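Local coordinates for alpha-galactosidase 1 (Saccharomyces cerevisiae, PDB 3LRK), which hydrolyses terminal, non-reducing alpha-D-galactose residues from alpha-galactosides such as galactose oligosaccharides and galactomannans, working as a secreted, glycosylated homotetramer of family GH27, at residues A[55-67]-A[410-424]. The protein carries 1 engineered substitution. Residues are numbered along the deposited sequence; the frame is centred on the assembly and turned at random.
Sequences RISDLGLKDMGYK and LGRNKTATGILYNAT. With NAG (2-acetamido-2-deoxy-beta-D-glucopyranose), chain C; NAG (2-acetamido-2-deoxy-beta-D-glucopyranose), chain B.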
ATOM      1  N   ARG A  55      36.580   5.391 -30.122  1.00 27.60           N
ATOM      2  CA  ARG A  55      37.242   4.597 -29.080  1.00 27.87           C
ATOM      3  C   ARG A  55      36.545   3.254 -28.858  1.00 27.96           C
ATOM      4  O   ARG A  55      37.209   2.234 -28.752  1.00 27.92           O
ATOM      5  CB  ARG A  55      37.325   5.398 -27.773  1.00 28.12           C
ATOM      6  CG  ARG A  55      37.893   4.663 -26.552  1.00 28.80           C
ATOM      7  CD  ARG A  55      39.394   4.411 -26.654  1.00 31.34           C
ATOM      8  NE  ARG A  55      40.013   4.247 -25.336  1.00 33.10           N
ATOM      9  CZ  ARG A  55      41.282   3.889 -25.128  1.00 34.30           C
ATOM     10  NH1 ARG A  55      42.096   3.624 -26.148  1.00 33.84           N
ATOM     11  NH2 ARG A  55      41.737   3.785 -23.887  1.00 34.54           N
ATOM     12  N   ILE A  56      35.209   3.254 -28.810  1.00 27.82           N
ATOM     13  CA  ILE A  56      34.444   2.007 -28.624  1.00 27.65           C
ATOM     14  C   ILE A  56      34.628   1.065 -29.815  1.00 27.42           C
ATOM     15  O   ILE A  56      34.745  -0.150 -29.646  1.00 27.53           O
ATOM     16  CB  ILE A  56      32.937   2.292 -28.329  1.00 27.32           C
ATOM     17  CG1 ILE A  56      32.805   2.953 -26.948  1.00 27.83           C
ATOM     18  CG2 ILE A  56      32.094   1.009 -28.401  1.00 27.79           C
ATOM     19  CD1 ILE A  56      31.403   3.374 -26.579  1.00 29.44           C
ATOM     20  N   SER A  57      34.655   1.637 -31.014  1.00 27.50           N
ATOM     21  CA  SER A  57      35.003   0.887 -32.216  1.00 27.71           C
ATOM     22  C   SER A  57      36.424   0.296 -32.119  1.00 27.76           C
ATOM     23  O   SER A  57      36.609  -0.920 -32.281  1.00 27.68           O
ATOM     24  CB  SER A  57      34.868   1.773 -33.462  1.00 27.25           C
ATOM     25  OG  SER A  57      34.978   0.998 -34.642  1.00 26.77           O
ATOM     26  N   ASP A  58      37.410   1.152 -31.840  1.00 28.00           N
ATOM     27  CA  ASP A  58      38.829   0.740 -31.853  1.00 28.24           C
ATOM     28  C   ASP A  58      39.165  -0.289 -30.771  1.00 28.30           C
ATOM     29  O   ASP A  58      40.001  -1.172 -30.994  1.00 28.41           O
ATOM     30  CB  ASP A  58      39.772   1.949 -31.767  1.00 28.10           C
ATOM     31  CG  ASP A  58      39.712   2.835 -32.998  1.00 28.94           C
ATOM     32  OD1 ASP A  58      39.269   2.370 -34.076  1.00 29.37           O
ATOM     33  OD2 ASP A  58      40.119   4.015 -32.889  1.00 30.05           O
ATOM     34  N   LEU A  59      38.497  -0.197 -29.618  1.00 27.84           N
ATOM     35  CA  LEU A  59      38.657  -1.201 -28.551  1.00 27.35           C
ATOM     36  C   LEU A  59      37.997  -2.544 -28.875  1.00 26.61           C
ATOM     37  O   LEU A  59      38.121  -3.499 -28.107  1.00 26.96           O
ATOM     38  CB  LEU A  59      38.160  -0.668 -27.192  1.00 27.32           C
ATOM     39  CG  LEU A  59      38.876   0.552 -26.593  1.00 28.25           C
ATOM     40  CD1 LEU A  59      38.179   1.007 -25.308  1.00 27.68           C
ATOM     41  CD2 LEU A  59      40.379   0.302 -26.348  1.00 27.83           C
ATOM     42  N   GLY A  60      37.297  -2.616 -30.004  1.00 26.08           N
ATOM     43  CA  GLY A  60      36.648  -3.856 -30.435  1.00 25.12           C
ATOM     44  C   GLY A  60      35.373  -4.129 -29.655  1.00 24.77           C
ATOM     45  O   GLY A  60      34.805  -5.211 -29.744  1.00 24.26           O
ATOM     46  N   LEU A  61      34.935  -3.138 -28.878  1.00 24.53           N
ATOM     47  CA  LEU A  61      33.714  -3.258 -28.076  1.00 24.18           C
ATOM     48  C   LEU A  61      32.456  -3.143 -28.931  1.00 24.11           C
ATOM     49  O   LEU A  61      31.464  -3.836 -28.679  1.00 23.64           O
ATOM     50  CB  LEU A  61      33.713  -2.242 -26.931  1.00 23.86           C
ATOM     51  CG  LEU A  61      34.690  -2.555 -25.787  1.00 24.00           C
ATOM     52  CD1 LEU A  61      34.651  -1.468 -24.732  1.00 23.80           C
ATOM     53  CD2 LEU A  61      34.406  -3.928 -25.162  1.00 25.10           C
ATOM     54  N   LYS A  62      32.514  -2.293 -29.958  1.00 24.42           N
ATOM     55  CA  LYS A  62      31.428  -2.187 -30.943  1.00 24.57           C
ATOM     56  C   LYS A  62      31.101  -3.552 -31.555  1.00 25.05           C
ATOM     57  O   LYS A  62      29.937  -3.963 -31.595  1.00 24.67           O
ATOM     58  CB  LYS A  62      31.781  -1.183 -32.044  1.00 24.21           C
ATOM     59  CG  LYS A  62      30.704  -1.031 -33.137  1.00 24.68           C
ATOM     60  CD  LYS A  62      31.218  -0.207 -34.330  1.00 23.93           C
ATOM     61  CE  LYS A  62      32.048  -1.061 -35.294  1.00 24.10           C
ATOM     62  NZ  LYS A  62      32.732  -0.234 -36.327  1.00 26.10           N
ATOM     63  N   ASP A  63      32.132  -4.261 -32.014  1.00 25.24           N
ATOM     64  CA  ASP A  63      31.910  -5.549 -32.669  1.00 25.38           C
ATOM     65  C   ASP A  63      31.610  -6.698 -31.701  1.00 25.62           C
ATOM     66  O   ASP A  63      31.360  -7.832 -32.137  1.00 26.20           O
ATOM     67  CB  ASP A  63      33.060  -5.883 -33.626  1.00 25.76           C
ATOM     68  CG  ASP A  63      33.082  -4.975 -34.841  1.00 25.69           C
ATOM     69  OD1 ASP A  63      32.089  -4.966 -35.594  1.00 26.25           O
ATOM     70  OD2 ASP A  63      34.092  -4.273 -35.054  1.00 27.48           O
ATOM     71  N   MET A  64      31.615  -6.406 -30.398  1.00 25.42           N
ATOM     72  CA  MET A  64      31.105  -7.350 -29.394  1.00 25.44           C
ATOM     73  C   MET A  64      29.597  -7.174 -29.192  1.00 25.50           C
ATOM     74  O   MET A  64      28.937  -8.018 -28.583  1.00 25.40           O
ATOM     75  CB  MET A  64      31.835  -7.212 -28.055  1.00 25.29           C
ATOM     76  CG  MET A  64      33.332  -7.502 -28.110  1.00 24.82           C
ATOM     77  SD  MET A  64      34.042  -7.980 -26.522  1.00 25.09           S
ATOM     78  CE  MET A  64      33.339  -9.623 -26.333  1.00 22.99           C
ATOM     79  N   GLY A  65      29.064  -6.072 -29.708  1.00 25.32           N
ATOM     80  CA  GLY A  65      27.633  -5.831 -29.680  1.00 24.88           C
ATOM     81  C   GLY A  65      27.264  -4.497 -29.068  1.00 24.33           C
ATOM     82  O   GLY A  65      26.106  -4.097 -29.145  1.00 24.40           O
ATOM     83  N   TYR A  66      28.240  -3.810 -28.471  1.00 24.00           N
ATOM     84  CA  TYR A  66      28.010  -2.482 -27.864  1.00 23.67           C
ATOM     85  C   TYR A  66      27.845  -1.413 -28.947  1.00 23.73           C
ATOM     86  O   TYR A  66      28.766  -0.631 -29.233  1.00 23.36           O
ATOM     87  CB  TYR A  66      29.144  -2.090 -26.915  1.00 23.56           C
ATOM     88  CG  TYR A  66      29.334  -2.973 -25.694  1.00 23.30           C
ATOM     89  CD1 TYR A  66      28.573  -2.784 -24.530  1.00 22.85           C
ATOM     90  CD2 TYR A  66      30.302  -3.980 -25.685  1.00 23.31           C
ATOM     91  CE1 TYR A  66      28.778  -3.594 -23.383  1.00 22.42           C
ATOM     92  CE2 TYR A  66      30.504  -4.791 -24.555  1.00 22.22           C
ATOM     93  CZ  TYR A  66      29.745  -4.592 -23.415  1.00 22.63           C
ATOM     94  OH  TYR A  66      29.974  -5.390 -22.310  1.00 22.96           O
ATOM     95  N   LYS A  67      26.657  -1.375 -29.538  1.00 23.62           N
ATOM     96  CA  LYS A  67      26.446  -0.636 -30.787  1.00 24.01           C
ATOM     97  C   LYS A  67      25.586   0.616 -30.697  1.00 23.50           C
ATOM     98  O   LYS A  67      25.610   1.444 -31.607  1.00 23.32           O
ATOM     99  CB  LYS A  67      25.919  -1.580 -31.877  1.00 24.80           C
ATOM    100  CG  LYS A  67      27.048  -2.411 -32.497  1.00 28.22           C
ATOM    101  CD  LYS A  67      26.561  -3.362 -33.569  1.00 33.42           C
ATOM    102  CE  LYS A  67      27.732  -4.092 -34.192  1.00 36.27           C
ATOM    103  NZ  LYS A  67      27.286  -4.908 -35.373  1.00 39.30           N
ATOM    104  N   LEU A 410      44.363  -0.633 -24.336  1.00 34.28           N
ATOM    105  CA  LEU A 410      43.912   0.707 -23.940  1.00 34.60           C
ATOM    106  C   LEU A 410      44.934   1.806 -24.226  1.00 35.43           C
ATOM    107  O   LEU A 410      44.556   2.941 -24.520  1.00 35.08           O
ATOM    108  CB  LEU A 410      43.525   0.744 -22.462  1.00 33.77           C
ATOM    109  CG  LEU A 410      42.266  -0.028 -22.063  1.00 32.81           C
ATOM    110  CD1 LEU A 410      42.282  -0.266 -20.567  1.00 31.01           C
ATOM    111  CD2 LEU A 410      40.985   0.680 -22.513  1.00 29.86           C
ATOM    112  N   GLY A 411      46.219   1.463 -24.127  1.00 37.04           N
ATOM    113  CA  GLY A 411      47.311   2.409 -24.395  1.00 38.91           C
ATOM    114  C   GLY A 411      47.679   2.522 -25.865  1.00 40.47           C
ATOM    115  O   GLY A 411      48.665   3.186 -26.216  1.00 40.59           O
ATOM    116  N   ARG A 412      46.879   1.872 -26.715  1.00 41.87           N
ATOM    117  CA  ARG A 412      47.049   1.853 -28.176  1.00 43.55           C
ATOM    118  C   ARG A 412      48.385   1.248 -28.633  1.00 44.37           C
ATOM    119  O   ARG A 412      48.931   1.626 -29.670  1.00 44.75           O
ATOM    120  CB  ARG A 412      46.833   3.247 -28.788  1.00 43.70           C
ATOM    121  CG  ARG A 412      45.539   3.928 -28.369  1.00 44.97           C
ATOM    122  CD  ARG A 412      45.577   5.410 -28.692  1.00 47.48           C
ATOM    123  NE  ARG A 412      45.004   6.213 -27.611  1.00 49.58           N
ATOM    124  CZ  ARG A 412      43.721   6.548 -27.513  1.00 50.21           C
ATOM    125  NH1 ARG A 412      42.847   6.159 -28.435  1.00 50.34           N
ATOM    126  NH2 ARG A 412      43.310   7.279 -26.484  1.00 51.23           N
ATOM    127  N   ASN A 413      48.898   0.300 -27.856  1.00 45.36           N
ATOM    128  CA  ASN A 413      50.108  -0.423 -28.222  1.00 46.28           C
ATOM    129  C   ASN A 413      49.798  -1.794 -28.829  1.00 46.44           C
ATOM    130  O   ASN A 413      50.617  -2.357 -29.565  1.00 46.19           O
ATOM    131  CB  ASN A 413      51.053  -0.530 -27.019  1.00 46.77           C
ATOM    132  CG  ASN A 413      51.702   0.811 -26.667  1.00 48.25           C
ATOM    133  OD1 ASN A 413      52.375   1.432 -27.499  1.00 50.01           O
ATOM    134  ND2 ASN A 413      51.505   1.259 -25.429  1.00 49.84           N
ATOM    135  N   LYS A 414      48.607  -2.310 -28.515  1.00 46.51           N
ATOM    136  CA  LYS A 414      48.087  -3.557 -29.080  1.00 46.45           C
ATOM    137  C   LYS A 414      46.688  -3.348 -29.654  1.00 46.12           C
ATOM    138  O   LYS A 414      45.927  -2.521 -29.152  1.00 46.01           O
ATOM    139  CB  LYS A 414      48.039  -4.656 -28.018  1.00 46.59           C
ATOM    140  CG  LYS A 414      49.333  -5.433 -27.874  1.00 48.21           C
ATOM    141  CD  LYS A 414      49.133  -6.736 -27.120  1.00 49.99           C
ATOM    142  CE  LYS A 414      50.431  -7.533 -27.079  1.00 51.29           C
ATOM    143  NZ  LYS A 414      50.247  -8.879 -26.465  1.00 52.18           N
ATOM    144  N   THR A 415      46.361  -4.094 -30.708  1.00 45.71           N
ATOM    145  CA  THR A 415      45.022  -4.054 -31.301  1.00 45.35           C
ATOM    146  C   THR A 415      44.122  -5.094 -30.639  1.00 44.77           C
ATOM    147  O   THR A 415      44.591  -6.163 -30.232  1.00 44.50           O
ATOM    148  CB  THR A 415      45.035  -4.323 -32.827  1.00 45.40           C
ATOM    149  OG1 THR A 415      45.582  -5.627 -33.083  1.00 45.86           O
ATOM    150  CG2 THR A 415      45.852  -3.260 -33.562  1.00 46.08           C
ATOM    151  N   ALA A 416      42.834  -4.773 -30.537  1.00 44.26           N
ATOM    152  CA  ALA A 416      41.844  -5.700 -29.982  1.00 43.88           C
ATOM    153  C   ALA A 416      41.476  -6.805 -30.972  1.00 43.48           C
ATOM    154  O   ALA A 416      41.014  -7.874 -30.566  1.00 43.52           O
ATOM    155  CB  ALA A 416      40.604  -4.951 -29.530  1.00 43.62           C
ATOM    156  N   THR A 417      41.683  -6.537 -32.262  1.00 43.13           N
ATOM    157  CA  THR A 417      41.414  -7.510 -33.329  1.00 42.88           C
ATOM    158  C   THR A 417      42.189  -8.807 -33.081  1.00 42.63           C
ATOM    159  O   THR A 417      43.392  -8.777 -32.809  1.00 42.81           O
ATOM    160  CB  THR A 417      41.770  -6.930 -34.722  1.00 43.05           C
ATOM    161  OG1 THR A 417      41.196  -5.622 -34.859  1.00 43.65           O
ATOM    162  CG2 THR A 417      41.250  -7.824 -35.844  1.00 43.05           C
ATOM    163  N   GLY A 418      41.489  -9.939 -33.153  1.00 41.98           N
ATOM    164  CA  GLY A 418      42.091 -11.245 -32.882  1.00 41.21           C
ATOM    165  C   GLY A 418      42.218 -11.599 -31.406  1.00 40.65           C
ATOM    166  O   GLY A 418      42.603 -12.726 -31.067  1.00 40.70           O
ATOM    167  N   ILE A 419      41.902 -10.642 -30.530  1.00 39.71           N
ATOM    168  CA  ILE A 419      41.928 -10.860 -29.080  1.00 38.95           C
ATOM    169  C   ILE A 419      40.496 -10.922 -28.528  1.00 38.30           C
ATOM    170  O   ILE A 419      40.094 -11.944 -27.961  1.00 38.50           O
ATOM    171  CB  ILE A 419      42.786  -9.791 -28.339  1.00 39.04           C
ATOM    172  CG1 ILE A 419      44.248  -9.853 -28.818  1.00 39.01           C
ATOM    173  CG2 ILE A 419      42.699  -9.980 -26.811  1.00 39.30           C
ATOM    174  CD1 ILE A 419      45.140  -8.754 -28.288  1.00 38.16           C
ATOM    175  N   LEU A 420      39.730  -9.842 -28.708  1.00 37.11           N
ATOM    176  CA  LEU A 420      38.298  -9.858 -28.381  1.00 36.10           C
ATOM    177  C   LEU A 420      37.509 -10.642 -29.423  1.00 35.22           C
ATOM    178  O   LEU A 420      37.837 -10.617 -30.612  1.00 34.70           O
ATOM    179  CB  LEU A 420      37.716  -8.445 -28.252  1.00 35.83           C
ATOM    180  CG  LEU A 420      38.296  -7.361 -27.333  1.00 36.42           C
ATOM    181  CD1 LEU A 420      37.177  -6.405 -26.910  1.00 36.34           C
ATOM    182  CD2 LEU A 420      39.021  -7.889 -26.109  1.00 36.22           C
ATOM    183  N   TYR A 421      36.473 -11.343 -28.964  1.00 34.21           N
ATOM    184  CA  TYR A 421      35.524 -12.014 -29.844  1.00 33.61           C
ATOM    185  C   TYR A 421      34.802 -11.001 -30.734  1.00 33.39           C
ATOM    186  O   TYR A 421      34.398  -9.935 -30.260  1.00 33.28           O
ATOM    187  CB  TYR A 421      34.510 -12.793 -29.007  1.00 33.31           C
ATOM    188  CG  TYR A 421      33.557 -13.646 -29.802  1.00 32.81           C
ATOM    189  CD1 TYR A 421      33.911 -14.938 -30.196  1.00 32.42           C
ATOM    190  CD2 TYR A 421      32.291 -13.172 -30.146  1.00 32.23           C
ATOM    191  CE1 TYR A 421      33.028 -15.731 -30.921  1.00 31.67           C
ATOM    192  CE2 TYR A 421      31.405 -13.951 -30.866  1.00 32.03           C
ATOM    193  CZ  TYR A 421      31.780 -15.231 -31.249  1.00 32.05           C
ATOM    194  OH  TYR A 421      30.906 -15.999 -31.965  1.00 32.54           O
ATOM    195  N   ASN A 422      34.656 -11.339 -32.014  1.00 33.11           N
ATOM    196  CA  ASN A 422      33.979 -10.484 -32.994  1.00 33.05           C
ATOM    197  C   ASN A 422      32.591 -11.051 -33.304  1.00 32.72           C
ATOM    198  O   ASN A 422      32.443 -11.972 -34.112  1.00 32.45           O
ATOM    199  CB  ASN A 422      34.841 -10.314 -34.265  1.00 33.11           C
ATOM    200  CG  ASN A 422      34.346  -9.190 -35.190  1.00 34.08           C
ATOM    201  OD1 ASN A 422      33.169  -8.831 -35.182  1.00 33.26           O
ATOM    202  ND2 ASN A 422      35.268  -8.639 -35.999  1.00 36.14           N
ATOM    203  N   ALA A 423      31.579 -10.503 -32.632  1.00 32.64           N
ATOM    204  CA  ALA A 423      30.194 -10.952 -32.786  1.00 32.56           C
ATOM    205  C   ALA A 423      29.582 -10.502 -34.115  1.00 32.64           C
ATOM    206  O   ALA A 423      28.637 -11.122 -34.612  1.00 32.24           O
ATOM    207  CB  ALA A 423      29.335 -10.471 -31.608  1.00 32.49           C
ATOM    208  N   THR A 424      30.113  -9.421 -34.682  1.00 32.92           N
ATOM    209  CA  THR A 424      29.674  -8.955 -36.000  1.00 33.72           C
ATOM    210  C   THR A 424      30.058  -9.983 -37.065  1.00 34.53           C
ATOM    211  O   THR A 424      29.294 -10.247 -37.994  1.00 34.89           O
ATOM    212  CB  THR A 424      30.291  -7.584 -36.365  1.00 33.51           C
ATOM    213  OG1 THR A 424      30.060  -6.646 -35.306  1.00 32.22           O
ATOM    214  CG2 THR A 424      29.685  -7.033 -37.650  1.00 33.05           C
TER
HETATM  215  C1  NAG C   1      34.783  -7.603 -36.893  1.00 38.97           C
HETATM  216  C2  NAG C   1      35.832  -6.512 -37.136  1.00 40.93           C
HETATM  217  C3  NAG C   1      35.371  -5.429 -38.117  1.00 42.43           C
HETATM  218  C4  NAG C   1      34.559  -5.923 -39.320  1.00 43.82           C
HETATM  219  C5  NAG C   1      33.816  -7.248 -39.070  1.00 42.48           C
HETATM  220  C6  NAG C   1      33.666  -8.005 -40.385  1.00 43.63           C
HETATM  221  C7  NAG C   1      37.349  -6.153 -35.269  1.00 39.54           C
HETATM  222  C8  NAG C   1      37.773  -5.186 -34.207  1.00 39.55           C
HETATM  223  N2  NAG C   1      36.208  -5.875 -35.891  1.00 39.51           N
HETATM  224  O3  NAG C   1      36.503  -4.725 -38.588  1.00 44.01           O
HETATM  225  O4  NAG C   1      33.596  -4.923 -39.627  1.00 46.30           O
HETATM  226  O5  NAG C   1      34.454  -8.130 -38.157  1.00 40.09           O
HETATM  227  O6  NAG C   1      32.561  -8.871 -40.292  1.00 45.39           O
HETATM  228  O7  NAG C   1      38.034  -7.139 -35.530  1.00 40.01           O
HETATM  229  C1  NAG B   2      33.776  -4.293 -40.920  1.00 48.65           C
HETATM  230  C2  NAG B   2      32.420  -3.717 -41.362  1.00 49.35           C
HETATM  231  C3  NAG B   2      32.532  -2.819 -42.599  1.00 49.72           C
HETATM  232  C4  NAG B   2      33.649  -1.793 -42.409  1.00 50.16           C
HETATM  233  C5  NAG B   2      34.958  -2.528 -42.090  1.00 50.04           C
HETATM  234  C6  NAG B   2      36.143  -1.572 -41.926  1.00 50.50           C
HETATM  235  C7  NAG B   2      30.287  -4.867 -40.935  1.00 50.28           C
HETATM  236  C8  NAG B   2      29.367  -5.972 -41.371  1.00 49.71           C
HETATM  237  N2  NAG B   2      31.454  -4.783 -41.588  1.00 49.44           N
HETATM  238  O3  NAG B   2      31.310  -2.153 -42.838  1.00 49.46           O
HETATM  239  O4  NAG B   2      33.762  -0.951 -43.542  1.00 49.96           O
HETATM  240  O5  NAG B   2      34.792  -3.295 -40.903  1.00 49.61           O
HETATM  241  O6  NAG B   2      35.925  -0.669 -40.859  1.00 50.81           O
HETATM  242  O7  NAG B   2      29.940  -4.106 -40.023  1.00 49.74           O
HETATM  243  O   HOH W   1      35.242  -7.361 -31.303  1.00 26.92           O
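R55 holds the backbone carbonyl of L410 end-on: NH1 and NH2 each donate to L410 O at 3.0 Å, and that oxygen lies in the guanidinium plane. CG set anti to the backbone N (chi1 175°) and a bend at chi2 send the chain there, while NE donates a hydrogen bond to V296 O. R412 NH2 stands over the rim of one face, the two guanidinium planes 30° apart, and L59 CD2 over the rim of the opposite face. L59 also meets L410, CD2 to CD2 at 3.9 Å. At G60 a Schellman motif ends helix 46-58; A416 CB packs 3.2 Å from L59 O, and a water bridges G60 O and Y421 O. The contact joins the end of a helix of the catalytic (beta/alpha)8 barrel, between strands 32-35 and 68-70, to a loop of the C-terminal beta-sandwich domain. D63 then divides its carboxylate: OD1 accepts T424 OG1 at 2.6 Å through its anti lone pair, whereas OD2 accepts N2 of the N-acetylglucosamine linked to N422 ND2, a nearly straight bond (N-H...O 162°) that restrains the acetamido group; N422 OD1 accepts E425 N. D63 O receives T424 N and, weakly, A423 N. M64 sets SD 3.5 Å from L420 CD1, the two side chains crossing at about a right angle. K67 stretches out to give T424 OG1 a weak bond from NZ.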